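Local coordinates for protein alpha-L-arabinosidase (Xanthomonas axonopodis pv. citri, PDB 6D25) that probably removes arabinofuranosyl side groups from arabinoxylans as a family GH51 arabinofuranosidase, coping also with internally di-substituted chains, at residues A[92-97]-A[144-149]; A[471-476]-A[512-517]. One frame throughout, in Å; residues are numbered along the deposited sequence.

Contact 1: A[92-97]-A[144-149]; sequences PNIRWP and ELLGTQ
Gln149 O is held from the neighbouring strand by two groups: the amide Ile94 N donates to it at 3.1 Å, nearly in line with the carbonyl bond (C=O...N 176°), and Asn93 CA adds a C-H...O contact to Gln149 O, also at 3.1 Å. The return bond runs from Gln149 N to Pro92 O at 3.1 Å, with the donor 43° out of the carbonyl plane. The two backbone hydrogen bonds bracket Asn93 and define a parallel bridge between Asn93 and Gln149, whose CB atoms lie 4.0 Å apart on one face of the sheet. Beyond CB these side chains part: Asn93 bonds to Asn370 and Gln47, Gln149 OE1 to Tyr196.

Thr148 comes over the peptide that joins Pro92 to Asn93. With OG1 anti to its own N (chi1 -161°), the hydroxyl oxygen stands above the flat face of that peptide, 2.9 Å from Pro92 C; its hydrogen bond goes instead to Val91 O. The methyl branch of Thr148 turns to Ile94, where Ile94 CD1 lies 4.1 Å from Thr148 CG2 and 3.8 Å from Leu146 CD1, the side chains crossing at about a right angle. Leu146 lies just before Gly147, which, with its positive phi, ends helix 136-146 in a Schellman motif.

This is the closing step of a beta-alpha-beta crossover in the (beta/alpha)8 barrel expected of GH51. Directional backbone bonds fix the register where strand 149-154 begins, while apolar contact by Ile94 ties strand 93-96 to the end of the helix.

Contact 2: A[471-476]-A[512-517]; sequences QILTAP and HSIVML
Ile472 carries CG1 anti to its backbone N (chi1 -178°), whereas Val515 carries CG1 anti to its carbonyl carbon, and these choices bring the two CG1 atoms to 3.8 Å across a non-hydrogen-bonded pair. In His512 the ring carbon CG sits between backbone N and carbonyl carbon (chi1 60°), which swings the imidazole across to segment 471-476. There His512 NE2 donates to Ala475 O at 2.9 Å; the oxygen lies at the ring edge near its plane, but the bond is bent (133° at hydrogen). ND1 meets Ala450 O, so carbonyls flank both ring nitrogens, an arrangement that may favour a doubly protonated ring.

Antiparallel pairing supplies the rest. Gln471 and Met516 exchange two backbone hydrogen bonds, both 3.0 Å between N and O. Leu473 and Ile514 do the same, with Leu473 N to Ile514 O shorter, at 2.8 Å. Beyond these pairs, Thr474 CB rests 3.7 Å from Ser513 CB, while Ser513 OG bonds to Pro510 O.

Strand 513-519 is thus paired with 468-473 along one edge and with 441-447 along the other, where His512 and Ser513 both face Asn447 in a G1 beta bulge. Leu473 and Ile514 share the sheet face that packs on helices 346-361 and 393-400, whereas Ile472, on the reverse face, touches Pro510.

Overall arrangement
Contacts 1 and 2 follow one another along the chain and belong to different parts of it: 92-97 with 144-149 lies in the parallel barrel, 471-476 with 512-517 in the mixed sheet formed largely by the C-terminal strands. Their centres are 28 Å apart and their nearest atoms about 15 Å, so they do not touch. Helix 346-361 relates them by connectivity: Ile514 of contact 2 packs on it, and it is followed in sequence by barrel strand 366-371, whose Asn370 bonds to Asn93 of contact 1. Contact 1 is the more central, about 12 Å from the chain centre against 20 Å, and Arg95 there forms a salt bridge with Glu324. Neither contact touches another subunit of the trimer.

Contact 1: A[92-97]-A[144-149]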
loop_
_atom_site.group_PDB
_atom_site.type_symbol
_atom_site.label_atom_id
_atom_site.label_comp_id
_atom_site.label_asym_id
_atom_site.label_seq_id
_atom_site.Cartn_x
_atom_site.Cartn_y
_atom_site.Cartn_z
ATOM N N PRO A 92 -30.396 -0.965 16.487
ATOM C CA PRO A 92 -30.485 -0.172 15.245
ATOM C C PRO A 92 -29.452 -0.562 14.175
ATOM O O PRO A 92 -29.719 -0.505 12.956
ATOM C CB PRO A 92 -30.208 1.266 15.719
ATOM C CG PRO A 92 -29.249 1.075 16.878
ATOM C CD PRO A 92 -29.778 -0.186 17.559
ATOM N N ASN A 93 -28.265 -0.955 14.622
ATOM C CA ASN A 93 -27.191 -1.460 13.726
ATOM C C ASN A 93 -26.241 -2.312 14.559
ATOM O O ASN A 93 -26.178 -2.149 15.798
ATOM C CB ASN A 93 -26.463 -0.339 12.989
ATOM C CG ASN A 93 -25.413 0.361 13.817
ATOM O OD1 ASN A 93 -24.317 -0.191 14.051
ATOM N ND2 ASN A 93 -25.689 1.598 14.202
ATOM N N ILE A 94 -25.551 -3.216 13.875
ATOM C CA ILE A 94 -24.455 -3.974 14.458
ATOM C C ILE A 94 -23.224 -3.799 13.570
ATOM O O ILE A 94 -23.297 -4.070 12.349
ATOM C CB ILE A 94 -24.784 -5.471 14.586
ATOM C CG1 ILE A 94 -26.051 -5.717 15.406
ATOM C CG2 ILE A 94 -23.572 -6.211 15.171
ATOM C CD1 ILE A 94 -26.513 -7.174 15.397
ATOM N N ARG A 95 -22.119 -3.415 14.191
ATOM C CA ARG A 95 -20.811 -3.355 13.518
ATOM C C ARG A 95 -20.128 -4.721 13.609
ATOM O O ARG A 95 -20.072 -5.316 14.691
ATOM C CB ARG A 95 -19.905 -2.284 14.130
ATOM C CG ARG A 95 -18.583 -2.217 13.379
ATOM C CD ARG A 95 -17.590 -1.066 13.516
ATOM N NE ARG A 95 -17.075 -0.924 14.811
ATOM C CZ ARG A 95 -15.812 -0.647 15.162
ATOM N NH1 ARG A 95 -14.769 -0.606 14.316
ATOM N NH2 ARG A 95 -15.619 -0.450 16.448
ATOM N N TRP A 96 -19.642 -5.213 12.481
ATOM C CA TRP A 96 -19.041 -6.524 12.352
ATOM C C TRP A 96 -18.067 -6.507 11.175
ATOM O O TRP A 96 -18.353 -5.812 10.201
ATOM C CB TRP A 96 -20.162 -7.564 12.165
ATOM C CG TRP A 96 -19.731 -8.936 11.767
ATOM C CD1 TRP A 96 -19.487 -9.984 12.609
ATOM C CD2 TRP A 96 -19.543 -9.450 10.440
ATOM N NE1 TRP A 96 -19.151 -11.099 11.891
ATOM C CE2 TRP A 96 -19.166 -10.804 10.570
ATOM C CE3 TRP A 96 -19.631 -8.907 9.158
ATOM C CZ2 TRP A 96 -18.867 -11.605 9.476
ATOM C CZ3 TRP A 96 -19.365 -9.708 8.062
ATOM C CH2 TRP A 96 -18.955 -11.030 8.222
ATOM N N PRO A 97 -16.949 -7.246 11.193
ATOM C CA PRO A 97 -16.529 -8.205 12.224
ATOM C C PRO A 97 -15.440 -7.705 13.187
ATOM O O PRO A 97 -14.820 -8.497 13.913
ATOM C CB PRO A 97 -15.971 -9.349 11.374
ATOM C CG PRO A 97 -15.293 -8.626 10.232
ATOM C CD PRO A 97 -16.224 -7.472 9.957
ATOM N N GLU A 144 -30.992 -9.219 9.034
ATOM C CA GLU A 144 -32.361 -9.201 8.525
ATOM C C GLU A 144 -33.311 -9.862 9.526
ATOM O O GLU A 144 -34.419 -9.368 9.699
ATOM C CB GLU A 144 -32.467 -9.851 7.148
ATOM C CG GLU A 144 -31.834 -8.983 6.083
ATOM C CD GLU A 144 -32.245 -9.247 4.663
ATOM O OE1 GLU A 144 -32.928 -10.306 4.421
ATOM O OE2 GLU A 144 -31.851 -8.439 3.787
ATOM N N LEU A 145 -32.874 -10.936 10.193
ATOM C CA LEU A 145 -33.727 -11.592 11.174
ATOM C C LEU A 145 -34.050 -10.619 12.319
ATOM O O LEU A 145 -35.144 -10.636 12.830
ATOM C CB LEU A 145 -33.019 -12.844 11.708
ATOM C CG LEU A 145 -33.833 -13.731 12.662
ATOM C CD1 LEU A 145 -35.066 -14.317 11.987
ATOM C CD2 LEU A 145 -32.985 -14.872 13.182
ATOM N N LEU A 146 -33.078 -9.799 12.739
ATOM C CA LEU A 146 -33.302 -8.827 13.807
ATOM C C LEU A 146 -34.057 -7.599 13.305
ATOM O O LEU A 146 -34.484 -6.823 14.138
ATOM C CB LEU A 146 -31.982 -8.319 14.390
ATOM C CG LEU A 146 -31.124 -9.332 15.171
ATOM C CD1 LEU A 146 -29.956 -8.648 15.846
ATOM C CD2 LEU A 146 -31.883 -10.102 16.189
ATOM N N GLY A 147 -34.104 -7.354 11.997
ATOM C CA GLY A 147 -34.617 -6.094 11.458
ATOM C C GLY A 147 -33.655 -4.941 11.723
ATOM O O GLY A 147 -34.101 -3.794 11.832
ATOM N N THR A 148 -32.348 -5.207 11.798
ATOM C CA THR A 148 -31.320 -4.177 12.105
ATOM C C THR A 148 -30.471 -3.877 10.860
ATOM O O THR A 148 -30.540 -4.602 9.841
ATOM C CB THR A 148 -30.452 -4.618 13.295
ATOM O OG1 THR A 148 -29.819 -3.450 13.823
ATOM C CG2 THR A 148 -29.384 -5.635 12.919
ATOM N N GLN A 149 -29.698 -2.802 10.933
ATOM C CA GLN A 149 -28.817 -2.403 9.833
ATOM C C GLN A 149 -27.425 -3.011 10.024
ATOM O O GLN A 149 -26.929 -3.115 11.149
ATOM C CB GLN A 149 -28.747 -0.880 9.733
ATOM C CG GLN A 149 -30.046 -0.245 9.232
ATOM C CD GLN A 149 -29.887 1.258 9.108
ATOM O OE1 GLN A 149 -29.337 1.924 9.987
ATOM N NE2 GLN A 149 -30.271 1.805 7.971
#

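Contact 2: A[471-476]-A[512-517]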
loop_
_atom_site.group_PDB
_atom_site.type_symbol
_atom_site.label_atom_id
_atom_site.label_comp_id
_atom_site.label_asym_id
_atom_site.label_seq_id
_atom_site.Cartn_x
_atom_site.Cartn_y
_atom_site.Cartn_z
ATOM N N GLN A 471 -39.768 4.044 35.490
ATOM C CA GLN A 471 -39.067 2.860 35.899
ATOM C C GLN A 471 -37.740 3.236 36.564
ATOM O O GLN A 471 -37.163 4.272 36.268
ATOM C CB GLN A 471 -38.789 2.006 34.654
ATOM C CG GLN A 471 -40.037 1.452 33.992
ATOM C CD GLN A 471 -40.506 0.153 34.606
ATOM O OE1 GLN A 471 -39.822 -0.890 34.599
ATOM N NE2 GLN A 471 -41.717 0.190 35.127
ATOM N N ILE A 472 -37.290 2.372 37.461
ATOM C CA ILE A 472 -36.041 2.571 38.198
ATOM C C ILE A 472 -35.187 1.319 38.044
ATOM O O ILE A 472 -35.679 0.211 38.178
ATOM C CB ILE A 472 -36.251 2.918 39.687
ATOM C CG1 ILE A 472 -34.902 3.149 40.378
ATOM C CG2 ILE A 472 -37.115 1.883 40.421
ATOM C CD1 ILE A 472 -35.012 3.856 41.723
ATOM N N LEU A 473 -33.919 1.559 37.757
ATOM C CA LEU A 473 -32.899 0.540 37.781
ATOM C C LEU A 473 -31.916 0.851 38.916
ATOM O O LEU A 473 -31.250 1.895 38.890
ATOM C CB LEU A 473 -32.195 0.510 36.431
ATOM C CG LEU A 473 -31.224 -0.653 36.212
ATOM C CD1 LEU A 473 -31.993 -1.994 36.224
ATOM C CD2 LEU A 473 -30.541 -0.491 34.861
ATOM N N THR A 474 -31.891 -0.046 39.897
ATOM C CA THR A 474 -31.039 0.074 41.058
ATOM C C THR A 474 -30.840 -1.342 41.622
ATOM O O THR A 474 -31.291 -2.342 41.032
ATOM C CB THR A 474 -31.591 1.089 42.081
ATOM O OG1 THR A 474 -30.597 1.380 43.073
ATOM C CG2 THR A 474 -32.847 0.624 42.770
ATOM N N ALA A 475 -30.163 -1.402 42.739
ATOM C CA ALA A 475 -29.931 -2.641 43.462
ATOM C C ALA A 475 -29.557 -2.259 44.894
ATOM O O ALA A 475 -29.205 -1.106 45.139
ATOM C CB ALA A 475 -28.848 -3.476 42.800
ATOM N N PRO A 476 -29.608 -3.214 45.818
ATOM C CA PRO A 476 -29.282 -2.907 47.213
ATOM C C PRO A 476 -27.808 -2.491 47.394
ATOM O O PRO A 476 -27.541 -1.602 48.197
ATOM C CB PRO A 476 -29.619 -4.197 47.985
ATOM C CG PRO A 476 -30.455 -5.024 47.017
ATOM C CD PRO A 476 -29.998 -4.617 45.636
ATOM N N HIS A 512 -27.338 5.666 43.830
ATOM C CA HIS A 512 -26.887 4.696 42.849
ATOM C C HIS A 512 -28.067 4.126 42.028
ATOM O O HIS A 512 -28.280 2.910 41.972
ATOM C CB HIS A 512 -26.042 3.605 43.509
ATOM C CG HIS A 512 -26.700 2.778 44.576
ATOM N ND1 HIS A 512 -26.332 2.892 45.902
ATOM C CD2 HIS A 512 -27.602 1.777 44.520
ATOM C CE1 HIS A 512 -26.991 2.000 46.625
ATOM N NE2 HIS A 512 -27.797 1.317 45.818
ATOM N N SER A 513 -28.784 5.013 41.330
ATOM C CA SER A 513 -29.976 4.593 40.635
ATOM C C SER A 513 -30.123 5.401 39.333
ATOM O O SER A 513 -29.597 6.512 39.195
ATOM C CB SER A 513 -31.225 4.723 41.512
ATOM O OG SER A 513 -31.636 6.074 41.636
ATOM N N ILE A 514 -30.851 4.786 38.401
ATOM C CA ILE A 514 -31.261 5.372 37.172
ATOM C C ILE A 514 -32.785 5.331 37.095
ATOM O O ILE A 514 -33.355 4.269 37.273
ATOM C CB ILE A 514 -30.669 4.604 35.976
ATOM C CG1 ILE A 514 -29.144 4.528 36.042
ATOM C CG2 ILE A 514 -31.122 5.197 34.639
ATOM C CD1 ILE A 514 -28.590 3.375 35.228
ATOM N N VAL A 515 -33.425 6.445 36.785
ATOM C CA VAL A 515 -34.872 6.413 36.515
ATOM C C VAL A 515 -35.118 6.968 35.104
ATOM O O VAL A 515 -34.382 7.826 34.607
ATOM C CB VAL A 515 -35.689 7.181 37.559
ATOM C CG1 VAL A 515 -35.454 6.635 38.965
ATOM C CG2 VAL A 515 -35.398 8.681 37.531
ATOM N N MET A 516 -36.142 6.419 34.466
ATOM C CA MET A 516 -36.665 6.910 33.213
ATOM C C MET A 516 -38.142 7.245 33.442
ATOM O O MET A 516 -38.917 6.370 33.799
ATOM C CB MET A 516 -36.493 5.903 32.078
ATOM C CG MET A 516 -36.983 6.401 30.740
ATOM S SD MET A 516 -36.068 7.827 30.104
ATOM C CE MET A 516 -34.542 7.021 29.640
ATOM N N LEU A 517 -38.477 8.519 33.320
ATOM C CA LEU A 517 -39.806 9.064 33.603
ATOM C C LEU A 517 -40.527 9.406 32.304
ATOM O O LEU A 517 -39.901 9.910 31.380
ATOM C CB LEU A 517 -39.676 10.340 34.427
ATOM C CG LEU A 517 -38.851 10.202 35.703
ATOM C CD1 LEU A 517 -38.812 11.524 36.449
ATOM C CD2 LEU A 517 -39.422 9.110 36.592
#